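Local structure of hypothetical protein (Ruminococcus gnavus, 4QAN) at residues Q72-P77 and M270-L275; E278-Y283 and N291-K296; K39-D44 and E100-L105; L32-A37 and L157-V162; N209-M214 and R239-A244. The protein is of unknown function but adopts a cystatin-like fold as a divergent member of the NTF2-like superfamily and can bind magnesium. One frame throughout, in Å; residues are numbered along the deposited sequence. Where two conformers were deposited one is given.

Interaction 1 of 5, residues Q72-P77 and M270-L275; sequences QLIDLP and MLYGFL
L76 O is gripped twice: by a water that also lies on the hydroxyl of Y272, and by K268 NZ from one helical turn earlier on the helix that carries Y272. The water can donate a hydrogen bond to L76 O, 2.7 Å from its oxygen, though other acceptors compete for its protons. It lies 2.6 Å from Y272 OH, in the plane of the ring and off its edge. The ammonium of K268 also takes I74 O. L76 follows a short 3-10 segment, 73-75, and its N bonds back to L73 O. One side of the tyrosine ring, CD2 and CE2, is met by hydrocarbon. L73 CG comes within 3.8 Å of Y272 CE2, its side chain crossing the ring at about a right angle, while I74 CG2 meets the neighbouring ring carbon, Y272 CD2, at 3.8 Å. With CG opposite its carbonyl carbon (chi1 -77°), Y272 sends the ring outward from the helix across to the loop, and P79 also touches it. D75 turns to another lysine of this helix, K265, in a salt bridge. Helix 254-275 thus clasps the loop before helix 87-108 with one tyrosine and two lysines. The buried phenol keeps a polar partner through its water, K268 takes the carbonyls of I74 and L76, and leucine and isoleucine pack on the ring, so polar and apolar forces fix the same short loop.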
# COMPACT_ATOMS: atom_id res chain seq x y z
N GLN A 72 4.16 -12.32 -7.96
CA GLN A 72 5.16 -11.59 -8.74
C GLN A 72 5.46 -10.31 -7.99
O GLN A 72 4.65 -9.84 -7.19
CB GLN A 72 4.77 -11.37 -10.20
CG GLN A 72 3.55 -10.51 -10.45
CD GLN A 72 3.26 -10.37 -11.94
OE1 GLN A 72 3.83 -11.09 -12.77
NE2 GLN A 72 2.39 -9.43 -12.29
N LEU A 73 6.66 -9.80 -8.21
CA LEU A 73 7.24 -8.72 -7.40
C LEU A 73 6.39 -7.45 -7.36
O LEU A 73 6.19 -6.90 -6.29
CB LEU A 73 8.66 -8.42 -7.90
CG LEU A 73 9.48 -7.44 -7.07
CD1 LEU A 73 9.74 -8.02 -5.69
CD2 LEU A 73 10.79 -7.13 -7.77
N ILE A 74 5.85 -7.01 -8.50
CA ILE A 74 4.99 -5.81 -8.51
C ILE A 74 3.70 -5.97 -7.73
O ILE A 74 3.03 -4.97 -7.49
CB ILE A 74 4.59 -5.30 -9.92
CG1 ILE A 74 4.09 -6.44 -10.80
CG2 ILE A 74 5.72 -4.52 -10.58
CD1 ILE A 74 3.10 -5.97 -11.84
N ASP A 75 3.34 -7.19 -7.33
CA ASP A 75 2.16 -7.41 -6.49
C ASP A 75 2.46 -7.36 -4.99
O ASP A 75 1.55 -7.43 -4.17
CB ASP A 75 1.46 -8.72 -6.85
CG ASP A 75 0.89 -8.72 -8.27
OD1 ASP A 75 0.58 -7.63 -8.81
OD2 ASP A 75 0.75 -9.80 -8.86
N LEU A 76 3.73 -7.23 -4.62
CA LEU A 76 4.11 -7.04 -3.22
C LEU A 76 4.52 -5.58 -2.95
O LEU A 76 5.14 -4.96 -3.81
CB LEU A 76 5.26 -7.98 -2.85
CG LEU A 76 4.89 -9.46 -2.69
CD1 LEU A 76 6.12 -10.33 -2.46
CD2 LEU A 76 3.88 -9.68 -1.57
N PRO A 77 4.20 -5.05 -1.74
CA PRO A 77 4.61 -3.68 -1.38
C PRO A 77 6.13 -3.46 -1.45
O PRO A 77 6.90 -4.40 -1.32
CB PRO A 77 4.13 -3.52 0.08
CG PRO A 77 3.05 -4.53 0.25
CD PRO A 77 3.38 -5.68 -0.69
N MSE A 270 6.50 1.96 -11.91
CA MSE A 270 7.30 2.82 -12.76
C MSE A 270 8.75 2.77 -12.31
O MSE A 270 9.64 2.57 -13.12
CB MSE A 270 6.74 4.25 -12.75
CG MSE A 270 7.63 5.13 -13.64
SE MSE A 270 7.06 6.99 -13.75
CE MSE A 270 7.87 7.62 -12.06
N LEU A 271 9.00 2.94 -11.01
CA LEU A 271 10.36 2.87 -10.50
C LEU A 271 10.99 1.50 -10.80
O LEU A 271 12.18 1.43 -11.16
CB LEU A 271 10.40 3.14 -8.99
CG LEU A 271 9.77 4.45 -8.52
CD1 LEU A 271 9.80 4.51 -7.01
CD2 LEU A 271 10.45 5.67 -9.12
N TYR A 272 10.21 0.42 -10.67
CA TYR A 272 10.74 -0.92 -10.94
C TYR A 272 11.11 -1.01 -12.42
O TYR A 272 12.07 -1.70 -12.79
CB TYR A 272 9.71 -2.00 -10.57
CG TYR A 272 9.58 -2.31 -9.07
CD1 TYR A 272 10.17 -1.49 -8.09
CD2 TYR A 272 8.86 -3.41 -8.65
CE1 TYR A 272 10.02 -1.79 -6.74
CE2 TYR A 272 8.70 -3.70 -7.31
CZ TYR A 272 9.28 -2.90 -6.36
OH TYR A 272 9.12 -3.22 -5.05
N GLY A 273 10.38 -0.29 -13.27
CA GLY A 273 10.70 -0.24 -14.70
C GLY A 273 12.10 0.33 -14.96
O GLY A 273 12.85 -0.21 -15.79
N PHE A 274 12.44 1.41 -14.27
CA PHE A 274 13.77 2.03 -14.42
C PHE A 274 14.84 1.14 -13.77
O PHE A 274 15.97 1.07 -14.25
CB PHE A 274 13.83 3.43 -13.79
CG PHE A 274 12.98 4.45 -14.48
CD1 PHE A 274 13.25 4.84 -15.78
CD2 PHE A 274 11.93 5.06 -13.81
CE1 PHE A 274 12.47 5.80 -16.40
CE2 PHE A 274 11.14 6.02 -14.44
CZ PHE A 274 11.42 6.39 -15.74
N LEU A 275 14.48 0.47 -12.69
CA LEU A 275 15.39 -0.46 -12.03
C LEU A 275 15.58 -1.77 -12.79
O LEU A 275 16.46 -2.55 -12.45
CB LEU A 275 14.88 -0.77 -10.64
CG LEU A 275 14.90 0.40 -9.66
CD1 LEU A 275 14.03 0.10 -8.44
CD2 LEU A 275 16.32 0.70 -9.24
O HOH W 1 7.74 -5.34 -4.38

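Interaction 2 of 5, residues E278-Y283 and N291-K296; sequences EDARLY and NKLRGK
The irregular loop 278-283 runs past the last turns of helix 287-296 and comes nearest at A280 and L293, whose CA atoms are 8.2 Å apart. L293 bridges that gap almost alone. With CG anti to the backbone N (chi1 170°), it points its two methyls at the loop: CD1 meets A280 CB at 4.0 Å, and CD2 rests against L282 CD2 at 3.9 Å. The two leucines cross at roughly a right angle, meeting at one methyl each, and the alanine methyl lies against the fork of L293. R281 folds back along its own chain. Its NH1 donates to D279 O at 2.8 Å, with an N-H...O angle of 156°, and the carbonyl oxygen lies in the guanidinium plane, although the donor is tilted 35° from the plane of the carbonyl. A280 also touches L73, and L282 touches L76 and A65 of helix 61-67. Across the two segments the attraction is purely dispersive, with no polar bond to dictate direction; A280 points at the helix and L282 brings its end round to it, while R281 points away and braces the loop's own backbone.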
# COMPACT_ATOMS: atom_id res chain seq x y z
N GLU A 278 10.53 -4.76 -13.05
CA GLU A 278 9.05 -4.76 -13.09
C GLU A 278 8.49 -6.16 -13.41
O GLU A 278 7.41 -6.52 -12.94
CB GLU A 278 8.50 -3.71 -14.08
CG GLU A 278 8.50 -4.12 -15.56
CD GLU A 278 9.88 -4.16 -16.20
OE1 GLU A 278 10.88 -3.76 -15.56
OE2 GLU A 278 9.97 -4.58 -17.37
N ASP A 279 9.25 -6.93 -14.19
CA ASP A 279 8.85 -8.30 -14.57
C ASP A 279 9.52 -9.43 -13.75
O ASP A 279 9.45 -10.59 -14.12
CB ASP A 279 9.10 -8.51 -16.07
CG ASP A 279 10.55 -8.26 -16.47
OD1 ASP A 279 11.32 -7.67 -15.67
OD2 ASP A 279 10.93 -8.65 -17.60
N ALA A 280 10.13 -9.10 -12.61
CA ALA A 280 10.80 -10.10 -11.78
C ALA A 280 9.81 -11.09 -11.16
O ALA A 280 8.72 -10.70 -10.70
CB ALA A 280 11.59 -9.41 -10.67
N ARG A 281 10.19 -12.36 -11.15
CA ARG A 281 9.43 -13.43 -10.49
C ARG A 281 10.14 -13.92 -9.23
O ARG A 281 11.37 -13.87 -9.16
CB ARG A 281 9.24 -14.61 -11.44
CG ARG A 281 7.95 -14.57 -12.23
CD ARG A 281 7.88 -13.40 -13.18
NE ARG A 281 6.73 -13.53 -14.06
CZ ARG A 281 6.37 -12.63 -14.98
NH1 ARG A 281 7.07 -11.52 -15.14
NH2 ARG A 281 5.30 -12.85 -15.73
N LEU A 282 9.39 -14.39 -8.25
CA LEU A 282 9.98 -14.90 -7.00
C LEU A 282 10.12 -16.42 -6.96
O LEU A 282 10.72 -16.95 -6.01
CB LEU A 282 9.15 -14.46 -5.80
CG LEU A 282 8.93 -12.96 -5.67
CD1 LEU A 282 8.05 -12.68 -4.47
CD2 LEU A 282 10.25 -12.21 -5.56
N TYR A 283 9.59 -17.14 -7.94
CA TYR A 283 9.65 -18.60 -7.90
C TYR A 283 10.98 -19.13 -8.39
O TYR A 283 11.65 -18.50 -9.21
CB TYR A 283 8.50 -19.25 -8.68
CG TYR A 283 8.40 -18.92 -10.16
CD1 TYR A 283 9.32 -19.42 -11.09
CD2 TYR A 283 7.34 -18.16 -10.63
CE1 TYR A 283 9.19 -19.14 -12.45
CE2 TYR A 283 7.21 -17.87 -11.99
CZ TYR A 283 8.14 -18.37 -12.89
OH TYR A 283 8.01 -18.09 -14.24
N ASN A 291 18.60 -12.39 -2.80
CA ASN A 291 19.44 -11.30 -2.33
C ASN A 291 19.92 -10.40 -3.47
O ASN A 291 19.91 -9.18 -3.32
CB ASN A 291 20.62 -11.82 -1.49
CG ASN A 291 20.27 -11.93 -0.02
OD1 ASN A 291 19.65 -11.03 0.56
ND2 ASN A 291 20.67 -13.02 0.60
N LYS A 292 20.30 -10.98 -4.60
CA LYS A 292 20.66 -10.15 -5.76
C LYS A 292 19.49 -9.26 -6.16
O LYS A 292 19.68 -8.06 -6.43
CB LYS A 292 21.13 -11.00 -6.95
CG LYS A 292 22.62 -11.32 -6.95
CD LYS A 292 22.99 -12.29 -5.82
CE LYS A 292 24.48 -12.54 -5.69
NZ LYS A 292 25.02 -13.35 -6.81
N LEU A 293 18.28 -9.82 -6.20
CA LEU A 293 17.11 -9.05 -6.61
C LEU A 293 16.85 -7.94 -5.60
O LEU A 293 16.55 -6.82 -5.97
CB LEU A 293 15.89 -9.97 -6.76
CG LEU A 293 14.53 -9.28 -6.95
CD1 LEU A 293 14.55 -8.42 -8.19
CD2 LEU A 293 13.39 -10.30 -7.00
N ARG A 294 16.97 -8.25 -4.32
CA ARG A 294 16.92 -7.24 -3.25
C ARG A 294 17.87 -6.08 -3.57
O ARG A 294 17.48 -4.92 -3.53
CB ARG A 294 17.28 -7.89 -1.91
CG ARG A 294 16.60 -7.27 -0.70
CD ARG A 294 16.90 -8.07 0.57
NE ARG A 294 18.17 -7.67 1.19
CZ ARG A 294 18.69 -8.24 2.27
NH1 ARG A 294 18.08 -9.26 2.87
NH2 ARG A 294 19.84 -7.80 2.76
N GLY A 295 19.11 -6.40 -3.93
CA GLY A 295 20.14 -5.39 -4.17
C GLY A 295 19.80 -4.51 -5.35
O GLY A 295 20.10 -3.32 -5.36
N LYS A 296 19.13 -5.11 -6.32
CA LYS A 296 18.72 -4.46 -7.55
C LYS A 296 17.55 -3.49 -7.36
O LYS A 296 17.28 -2.64 -8.23
CB LYS A 296 18.36 -5.58 -8.53
CG LYS A 296 18.24 -5.22 -10.00
CD LYS A 296 18.32 -6.50 -10.82
CE LYS A 296 17.42 -6.46 -12.05
NZ LYS A 296 17.73 -5.30 -12.92

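Interaction 3 of 5, residues K39-D44 and E100-L105; sequences KKNDLD and EQFEEL
Apolar packing comes first: L43 CD1 lies 4.0 Å from F102 CD2, the leucine approaching the ring at a slant. F102 extends from its helix with CG anti to the backbone N (chi1 -177°), which carries the ring to the turn; it was modelled in two conformers, and this account holds for one. The polar approach is to the ring's rim. N41 OD1 sits 3.6 Å from F102 CE2, near the ring plane, where the ring hydrogens carry a slight positive charge, and amide and ring planes are only 9° apart. Capping at both helix ends shapes the turn. N41, with positive phi, is the C' residue of a Schellman motif closing helix 27-39, with D42 N returning to A37 O, and D42 then serves as N-cap of the next helix, its OD1 accepting from M45 N. The turn between helices 27-39 and 43-48 therefore rests on the side of the long helix 87-108, and P254, at the start of helix 254-275, touches both L43 and E103.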
# COMPACT_ATOMS: atom_id res chain seq x y z
N LYS A 39 -17.06 -4.27 14.74
CA LYS A 39 -18.40 -4.15 15.28
C LYS A 39 -18.96 -2.75 15.05
O LYS A 39 -20.14 -2.60 14.70
CB LYS A 39 -18.39 -4.46 16.78
CG LYS A 39 -19.77 -4.52 17.43
CD LYS A 39 -19.62 -4.74 18.93
CE LYS A 39 -20.97 -4.90 19.61
NZ LYS A 39 -21.69 -6.09 19.07
N LYS A 40 -18.11 -1.74 15.24
CA LYS A 40 -18.52 -0.34 15.13
C LYS A 40 -18.32 0.20 13.72
O LYS A 40 -18.42 1.40 13.51
CB LYS A 40 -17.71 0.53 16.09
CG LYS A 40 -17.77 0.10 17.54
CD LYS A 40 -16.73 0.85 18.35
CE LYS A 40 -17.11 0.92 19.82
NZ LYS A 40 -16.72 -0.32 20.55
N ASN A 41 -18.02 -0.68 12.77
CA ASN A 41 -17.72 -0.27 11.41
C ASN A 41 -16.82 0.99 11.37
O ASN A 41 -17.06 1.92 10.61
CB ASN A 41 -19.03 -0.05 10.64
CG ASN A 41 -18.82 0.16 9.14
OD1 ASN A 41 -17.81 -0.27 8.56
ND2 ASN A 41 -19.77 0.82 8.51
N ASP A 42 -15.77 0.99 12.19
CA ASP A 42 -14.89 2.15 12.34
C ASP A 42 -13.54 1.86 11.71
O ASP A 42 -12.67 1.24 12.32
CB ASP A 42 -14.74 2.54 13.82
CG ASP A 42 -13.94 3.83 14.02
OD1 ASP A 42 -13.21 4.24 13.10
OD2 ASP A 42 -14.03 4.43 15.11
N LEU A 43 -13.37 2.34 10.49
CA LEU A 43 -12.19 2.06 9.69
C LEU A 43 -10.95 2.64 10.35
O LEU A 43 -9.90 1.99 10.43
CB LEU A 43 -12.35 2.64 8.29
CG LEU A 43 -11.16 2.47 7.35
CD1 LEU A 43 -10.96 0.99 7.08
CD2 LEU A 43 -11.36 3.24 6.06
N ASP A 44 -11.07 3.88 10.80
CA ASP A 44 -9.95 4.58 11.40
C ASP A 44 -9.41 3.74 12.56
O ASP A 44 -8.20 3.45 12.61
CB ASP A 44 -10.39 5.96 11.89
CG ASP A 44 -9.30 6.67 12.65
OD1 ASP A 44 -8.35 7.15 12.00
OD2 ASP A 44 -9.38 6.71 13.91
N GLU A 100 -9.21 -3.52 2.45
CA GLU A 100 -9.89 -4.59 1.74
C GLU A 100 -10.18 -5.79 2.60
O GLU A 100 -11.23 -6.40 2.46
CB GLU A 100 -9.11 -4.97 0.51
CG GLU A 100 -9.25 -3.89 -0.52
CD GLU A 100 -8.28 -4.03 -1.64
OE1 GLU A 100 -7.27 -4.73 -1.44
OE2 GLU A 100 -8.54 -3.42 -2.70
N GLN A 101 -9.28 -6.13 3.53
CA GLN A 101 -9.59 -7.15 4.51
C GLN A 101 -10.79 -6.71 5.33
O GLN A 101 -11.74 -7.46 5.50
CB GLN A 101 -8.41 -7.42 5.44
CG GLN A 101 -7.22 -8.03 4.73
CD GLN A 101 -6.36 -8.87 5.63
OE1 GLN A 101 -6.18 -8.55 6.81
NE2 GLN A 101 -5.82 -9.95 5.09
N PHE A 102 -10.75 -5.47 5.83
CA PHE A 102 -11.82 -4.93 6.64
C PHE A 102 -13.15 -5.01 5.88
O PHE A 102 -14.14 -5.51 6.39
CB PHE A 102 -11.50 -3.50 7.03
CG PHE A 102 -12.52 -2.88 7.94
CD1 PHE A 102 -12.46 -3.08 9.30
CD2 PHE A 102 -13.52 -2.06 7.42
CE1 PHE A 102 -13.39 -2.50 10.14
CE2 PHE A 102 -14.46 -1.47 8.24
CZ PHE A 102 -14.39 -1.69 9.61
N GLU A 103 -13.15 -4.51 4.64
CA GLU A 103 -14.38 -4.48 3.84
C GLU A 103 -14.91 -5.88 3.56
O GLU A 103 -16.12 -6.14 3.70
CB GLU A 103 -14.16 -3.71 2.53
CG GLU A 103 -13.97 -2.20 2.74
CD GLU A 103 -13.58 -1.46 1.46
OE1 GLU A 103 -13.18 -2.11 0.49
OE2 GLU A 103 -13.67 -0.22 1.43
N GLU A 104 -14.01 -6.79 3.18
CA GLU A 104 -14.39 -8.18 2.92
C GLU A 104 -15.09 -8.83 4.13
O GLU A 104 -16.19 -9.38 3.98
CB GLU A 104 -13.18 -8.99 2.49
CG GLU A 104 -13.50 -10.42 2.12
CD GLU A 104 -12.30 -11.19 1.60
OE1 GLU A 104 -11.27 -10.57 1.27
OE2 GLU A 104 -12.41 -12.43 1.52
N LEU A 105 -14.47 -8.78 5.30
CA LEU A 105 -15.08 -9.36 6.51
C LEU A 105 -16.39 -8.68 6.86
O LEU A 105 -17.31 -9.33 7.36
CB LEU A 105 -14.16 -9.27 7.73
CG LEU A 105 -13.16 -10.40 8.00
CD1 LEU A 105 -12.07 -10.45 6.93
CD2 LEU A 105 -12.54 -10.21 9.37

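Interaction 4 of 5, residues L32-A37 and L157-V162; sequences LYMLSA and LGFTAV
L35 leans from its helix toward L157 and F159 on the strand. From CB the chain goes to CG, placed opposite the carbonyl carbon (chi1 -69°), and the branch CD2 does the touching: it meets L157 CD1 at 4.0 Å and lies 4.1 Å from F159 CE2, touching two residues of the same strand face. M34 also packs on the phenylalanine. Its CG reaches F159 CE2 at 4.0 Å, after which bends at chi2 and chi3 turn the selenium and CE away from the strand; M34 also touches A46 of helix 43-48 and C50 in the loop after it. L157 and F159 alternate with G158, so both present their side chains to the helix. Helix 27-39 lies across the antiparallel sheet: the axes of the two short segments come within 11.3 Å, at 129° to each other, consistent with the helix-on-sheet packing of a cystatin-like fold. Next to this contact, I146 of strand 140-150 touches both L35 and F159, and V117 of strand 116-122 also covers L35.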
# COMPACT_ATOMS: atom_id res chain seq x y z
N LEU A 32 -9.36 -8.19 20.21
CA LEU A 32 -10.63 -7.61 20.61
C LEU A 32 -10.77 -6.20 20.06
O LEU A 32 -11.81 -5.86 19.49
CB LEU A 32 -10.76 -7.58 22.13
CG LEU A 32 -10.94 -8.93 22.83
CD1 LEU A 32 -10.94 -8.77 24.35
CD2 LEU A 32 -12.22 -9.61 22.36
N TYR A 33 -9.73 -5.39 20.23
CA TYR A 33 -9.68 -4.05 19.66
C TYR A 33 -10.12 -4.13 18.21
O TYR A 33 -10.95 -3.35 17.76
CB TYR A 33 -8.26 -3.48 19.77
CG TYR A 33 -8.07 -2.12 19.10
CD1 TYR A 33 -7.57 -2.03 17.80
CD2 TYR A 33 -8.37 -0.93 19.76
CE1 TYR A 33 -7.38 -0.79 17.19
CE2 TYR A 33 -8.19 0.31 19.15
CZ TYR A 33 -7.70 0.37 17.87
OH TYR A 33 -7.53 1.61 17.26
N MSE A 34 -9.57 -5.09 17.47
CA MSE A 34 -9.90 -5.21 16.05
C MSE A 34 -11.33 -5.65 15.90
O MSE A 34 -12.04 -5.17 15.02
CB MSE A 34 -8.92 -6.15 15.36
CG MSE A 34 -9.14 -6.28 13.86
SE MSE A 34 -8.81 -4.56 12.99
CE MSE A 34 -6.86 -4.43 13.23
N LEU A 35 -11.78 -6.56 16.75
CA LEU A 35 -13.16 -7.02 16.71
C LEU A 35 -14.15 -5.88 17.00
O LEU A 35 -15.18 -5.75 16.32
CB LEU A 35 -13.37 -8.16 17.69
CG LEU A 35 -12.67 -9.47 17.31
CD1 LEU A 35 -12.70 -10.43 18.49
CD2 LEU A 35 -13.33 -10.10 16.10
N SER A 36 -13.85 -5.07 18.01
CA SER A 36 -14.65 -3.87 18.29
C SER A 36 -14.72 -2.92 17.09
O SER A 36 -15.79 -2.42 16.75
CB SER A 36 -14.06 -3.09 19.46
OG SER A 36 -14.70 -1.85 19.56
N ALA A 37 -13.57 -2.66 16.48
CA ALA A 37 -13.52 -1.80 15.31
C ALA A 37 -14.52 -2.29 14.27
O ALA A 37 -15.32 -1.50 13.77
CB ALA A 37 -12.12 -1.77 14.72
N LEU A 157 -13.20 -16.95 12.75
CA LEU A 157 -12.28 -16.10 12.01
C LEU A 157 -10.86 -16.50 12.35
O LEU A 157 -10.62 -17.09 13.40
CB LEU A 157 -12.50 -14.63 12.36
CG LEU A 157 -13.95 -14.13 12.45
CD1 LEU A 157 -14.02 -12.82 13.21
CD2 LEU A 157 -14.54 -13.97 11.06
N GLY A 158 -9.92 -16.20 11.46
CA GLY A 158 -8.51 -16.45 11.72
C GLY A 158 -7.72 -15.17 11.58
O GLY A 158 -7.61 -14.64 10.49
N PHE A 159 -7.19 -14.66 12.69
CA PHE A 159 -6.28 -13.51 12.64
C PHE A 159 -4.84 -13.95 12.90
O PHE A 159 -4.57 -14.81 13.76
CB PHE A 159 -6.65 -12.43 13.68
CG PHE A 159 -7.99 -11.76 13.47
CD1 PHE A 159 -8.78 -12.00 12.35
CD2 PHE A 159 -8.45 -10.84 14.41
CE1 PHE A 159 -10.01 -11.38 12.18
CE2 PHE A 159 -9.68 -10.21 14.25
CZ PHE A 159 -10.45 -10.47 13.14
N THR A 160 -3.91 -13.33 12.16
CA THR A 160 -2.49 -13.43 12.46
C THR A 160 -2.05 -12.18 13.23
O THR A 160 -1.99 -11.08 12.68
CB THR A 160 -1.65 -13.58 11.18
OG1 THR A 160 -2.13 -14.68 10.40
CG2 THR A 160 -0.18 -13.79 11.52
N ALA A 161 -1.76 -12.37 14.51
CA ALA A 161 -1.30 -11.31 15.39
C ALA A 161 0.21 -11.35 15.48
O ALA A 161 0.81 -12.43 15.49
CB ALA A 161 -1.89 -11.48 16.78
N VAL A 162 0.83 -10.18 15.57
CA VAL A 162 2.29 -10.10 15.56
C VAL A 162 2.79 -9.22 16.71
O VAL A 162 2.12 -8.28 17.09
CB VAL A 162 2.82 -9.64 14.18
CG1 VAL A 162 2.43 -8.20 13.87
CG2 VAL A 162 4.33 -9.83 14.09

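Interaction 5 of 5, residues N209-M214 and R239-A244; sequences NYFQAM and RALAFA
F211 holds CG between its backbone N and carbonyl carbon (chi1 71°), and L241 has CG opposite its carbonyl carbon (chi1 -63°), which brings ring and methyl together. The leucine methyl CD1 comes up to the phenylalanine at its edge, in the ring plane, 3.9 Å from F211 CZ, with the side chains about perpendicular. Two residues on, the chains draw much closer. The CA atoms of A213 and A242 are 5.2 Å apart. A213 CB lies 4.2 Å from A242 CB, an approach suited to two alanines. In the conformer given, M214 O lies 3.2 Å from A242 CB, a closeness to be read with caution. Helix 237-242 thus meets the 209-214 connection through methyls and a ring edge, without a hydrogen bond between the two. Closeness of fit carries this joint, while polar backbone atoms of the connection are held by other neighbours: F211 O and A213 N by the one amide of Q260 on helix 254-275, and the backbones of Q212 and M214 by N10 and V8.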
# COMPACT_ATOMS: atom_id res chain seq x y z
N ASN A 209 -1.42 5.55 12.37
CA ASN A 209 -0.37 4.85 11.63
C ASN A 209 -0.62 4.76 10.15
O ASN A 209 -0.17 3.82 9.50
CB ASN A 209 -0.26 3.43 12.18
CG ASN A 209 -1.55 2.65 12.02
OD1 ASN A 209 -2.62 3.24 11.83
ND2 ASN A 209 -1.45 1.34 12.07
N TYR A 210 -1.38 5.72 9.62
CA TYR A 210 -1.63 5.82 8.18
C TYR A 210 -1.70 7.29 7.79
O TYR A 210 -1.81 8.15 8.65
CB TYR A 210 -2.94 5.10 7.82
CG TYR A 210 -4.21 5.70 8.40
CD1 TYR A 210 -4.62 5.40 9.69
CD2 TYR A 210 -4.99 6.56 7.65
CE1 TYR A 210 -5.79 5.95 10.22
CE2 TYR A 210 -6.15 7.12 8.17
CZ TYR A 210 -6.54 6.81 9.45
OH TYR A 210 -7.68 7.36 9.95
N PHE A 211 -1.65 7.58 6.49
CA PHE A 211 -1.76 8.95 6.03
C PHE A 211 -2.65 9.03 4.79
O PHE A 211 -2.79 8.05 4.05
CB PHE A 211 -0.36 9.50 5.70
CG PHE A 211 0.25 8.89 4.48
CD1 PHE A 211 1.00 7.74 4.57
CD2 PHE A 211 0.05 9.46 3.23
CE1 PHE A 211 1.56 7.17 3.43
CE2 PHE A 211 0.60 8.91 2.10
CZ PHE A 211 1.35 7.75 2.20
N GLN A 212 -3.26 10.20 4.62
CA GLN A 212 -4.05 10.54 3.43
C GLN A 212 -3.41 11.82 2.86
O GLN A 212 -3.40 12.86 3.51
CB GLN A 212 -5.55 10.74 3.79
CG GLN A 212 -6.53 10.62 2.61
CD GLN A 212 -8.01 10.60 3.00
OE1 GLN A 212 -8.47 9.70 3.71
NE2 GLN A 212 -8.77 11.59 2.53
N ALA A 213 -2.83 11.73 1.66
CA ALA A 213 -2.19 12.90 1.06
C ALA A 213 -3.28 13.88 0.61
O ALA A 213 -4.41 13.46 0.35
CB ALA A 213 -1.32 12.47 -0.10
N MSE A 214 -2.94 15.16 0.58
CA MSE A 214 -3.85 16.18 0.08
C MSE A 214 -3.57 16.42 -1.37
O MSE A 214 -2.50 16.10 -1.85
CB MSE A 214 -3.68 17.47 0.87
CG MSE A 214 -2.43 18.24 0.45
SE MSE A 214 -2.33 19.88 1.53
CE MSE A 214 -0.86 20.70 0.49
N ARG A 239 4.78 13.47 -1.40
CA ARG A 239 4.47 14.57 -2.29
C ARG A 239 4.22 14.04 -3.71
O ARG A 239 3.33 14.50 -4.43
CB ARG A 239 5.62 15.57 -2.25
CG ARG A 239 5.39 16.86 -2.99
CD ARG A 239 6.50 17.87 -2.68
NE ARG A 239 6.64 18.84 -3.77
CZ ARG A 239 5.89 19.93 -3.94
NH1 ARG A 239 4.94 20.25 -3.06
NH2 ARG A 239 6.12 20.72 -4.99
N ALA A 240 5.00 13.04 -4.09
CA ALA A 240 4.76 12.36 -5.35
C ALA A 240 3.32 11.82 -5.43
O ALA A 240 2.67 11.93 -6.48
CB ALA A 240 5.76 11.25 -5.57
N LEU A 241 2.82 11.25 -4.33
CA LEU A 241 1.46 10.72 -4.34
C LEU A 241 0.43 11.85 -4.37
O LEU A 241 -0.55 11.78 -5.11
CB LEU A 241 1.21 9.84 -3.14
CG LEU A 241 2.07 8.58 -3.06
CD1 LEU A 241 1.97 7.98 -1.66
CD2 LEU A 241 1.69 7.55 -4.12
N ALA A 242 0.67 12.90 -3.57
CA ALA A 242 -0.16 14.12 -3.59
C ALA A 242 -0.47 14.67 -4.99
O ALA A 242 -1.55 15.21 -5.21
CB ALA A 242 0.49 15.21 -2.75
N PHE A 243 0.47 14.56 -5.92
CA PHE A 243 0.25 15.05 -7.32
C PHE A 243 -0.86 14.33 -8.08
O PHE A 243 -1.37 14.85 -9.08
CB PHE A 243 1.55 15.01 -8.14
CG PHE A 243 2.47 16.18 -7.88
CD1 PHE A 243 2.06 17.47 -8.17
CD2 PHE A 243 3.73 15.98 -7.34
CE1 PHE A 243 2.89 18.56 -7.91
CE2 PHE A 243 4.57 17.05 -7.10
CZ PHE A 243 4.15 18.34 -7.38
N ALA A 244 -1.20 13.12 -7.65
CA ALA A 244 -2.33 12.39 -8.25
C ALA A 244 -3.52 12.25 -7.29
O ALA A 244 -4.46 11.52 -7.58
CB ALA A 244 -1.86 11.03 -8.70

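How the interactions relate
Interactions 1 and 2 form one neighbourhood: L275 O of the first lies 3.1 Å from K296 NZ of the second, a probable hydrogen bond, and I74 and L73 pack on the loop 278-283. Interactions 3 and 4 make another on the far side of the chain's centre from interaction 1; they share the end of helix 27-39, and L105 touches F159. Interaction 5 is the nearest to the chain's centre. Buried contacts are 2 and 4, made by apolar side chains, and 5, mainly methyls with a backbone carbonyl and amide close by, none with a hydrogen bond across. The partly buried 1 and 3 admit a bridging water and an amide at a ring edge.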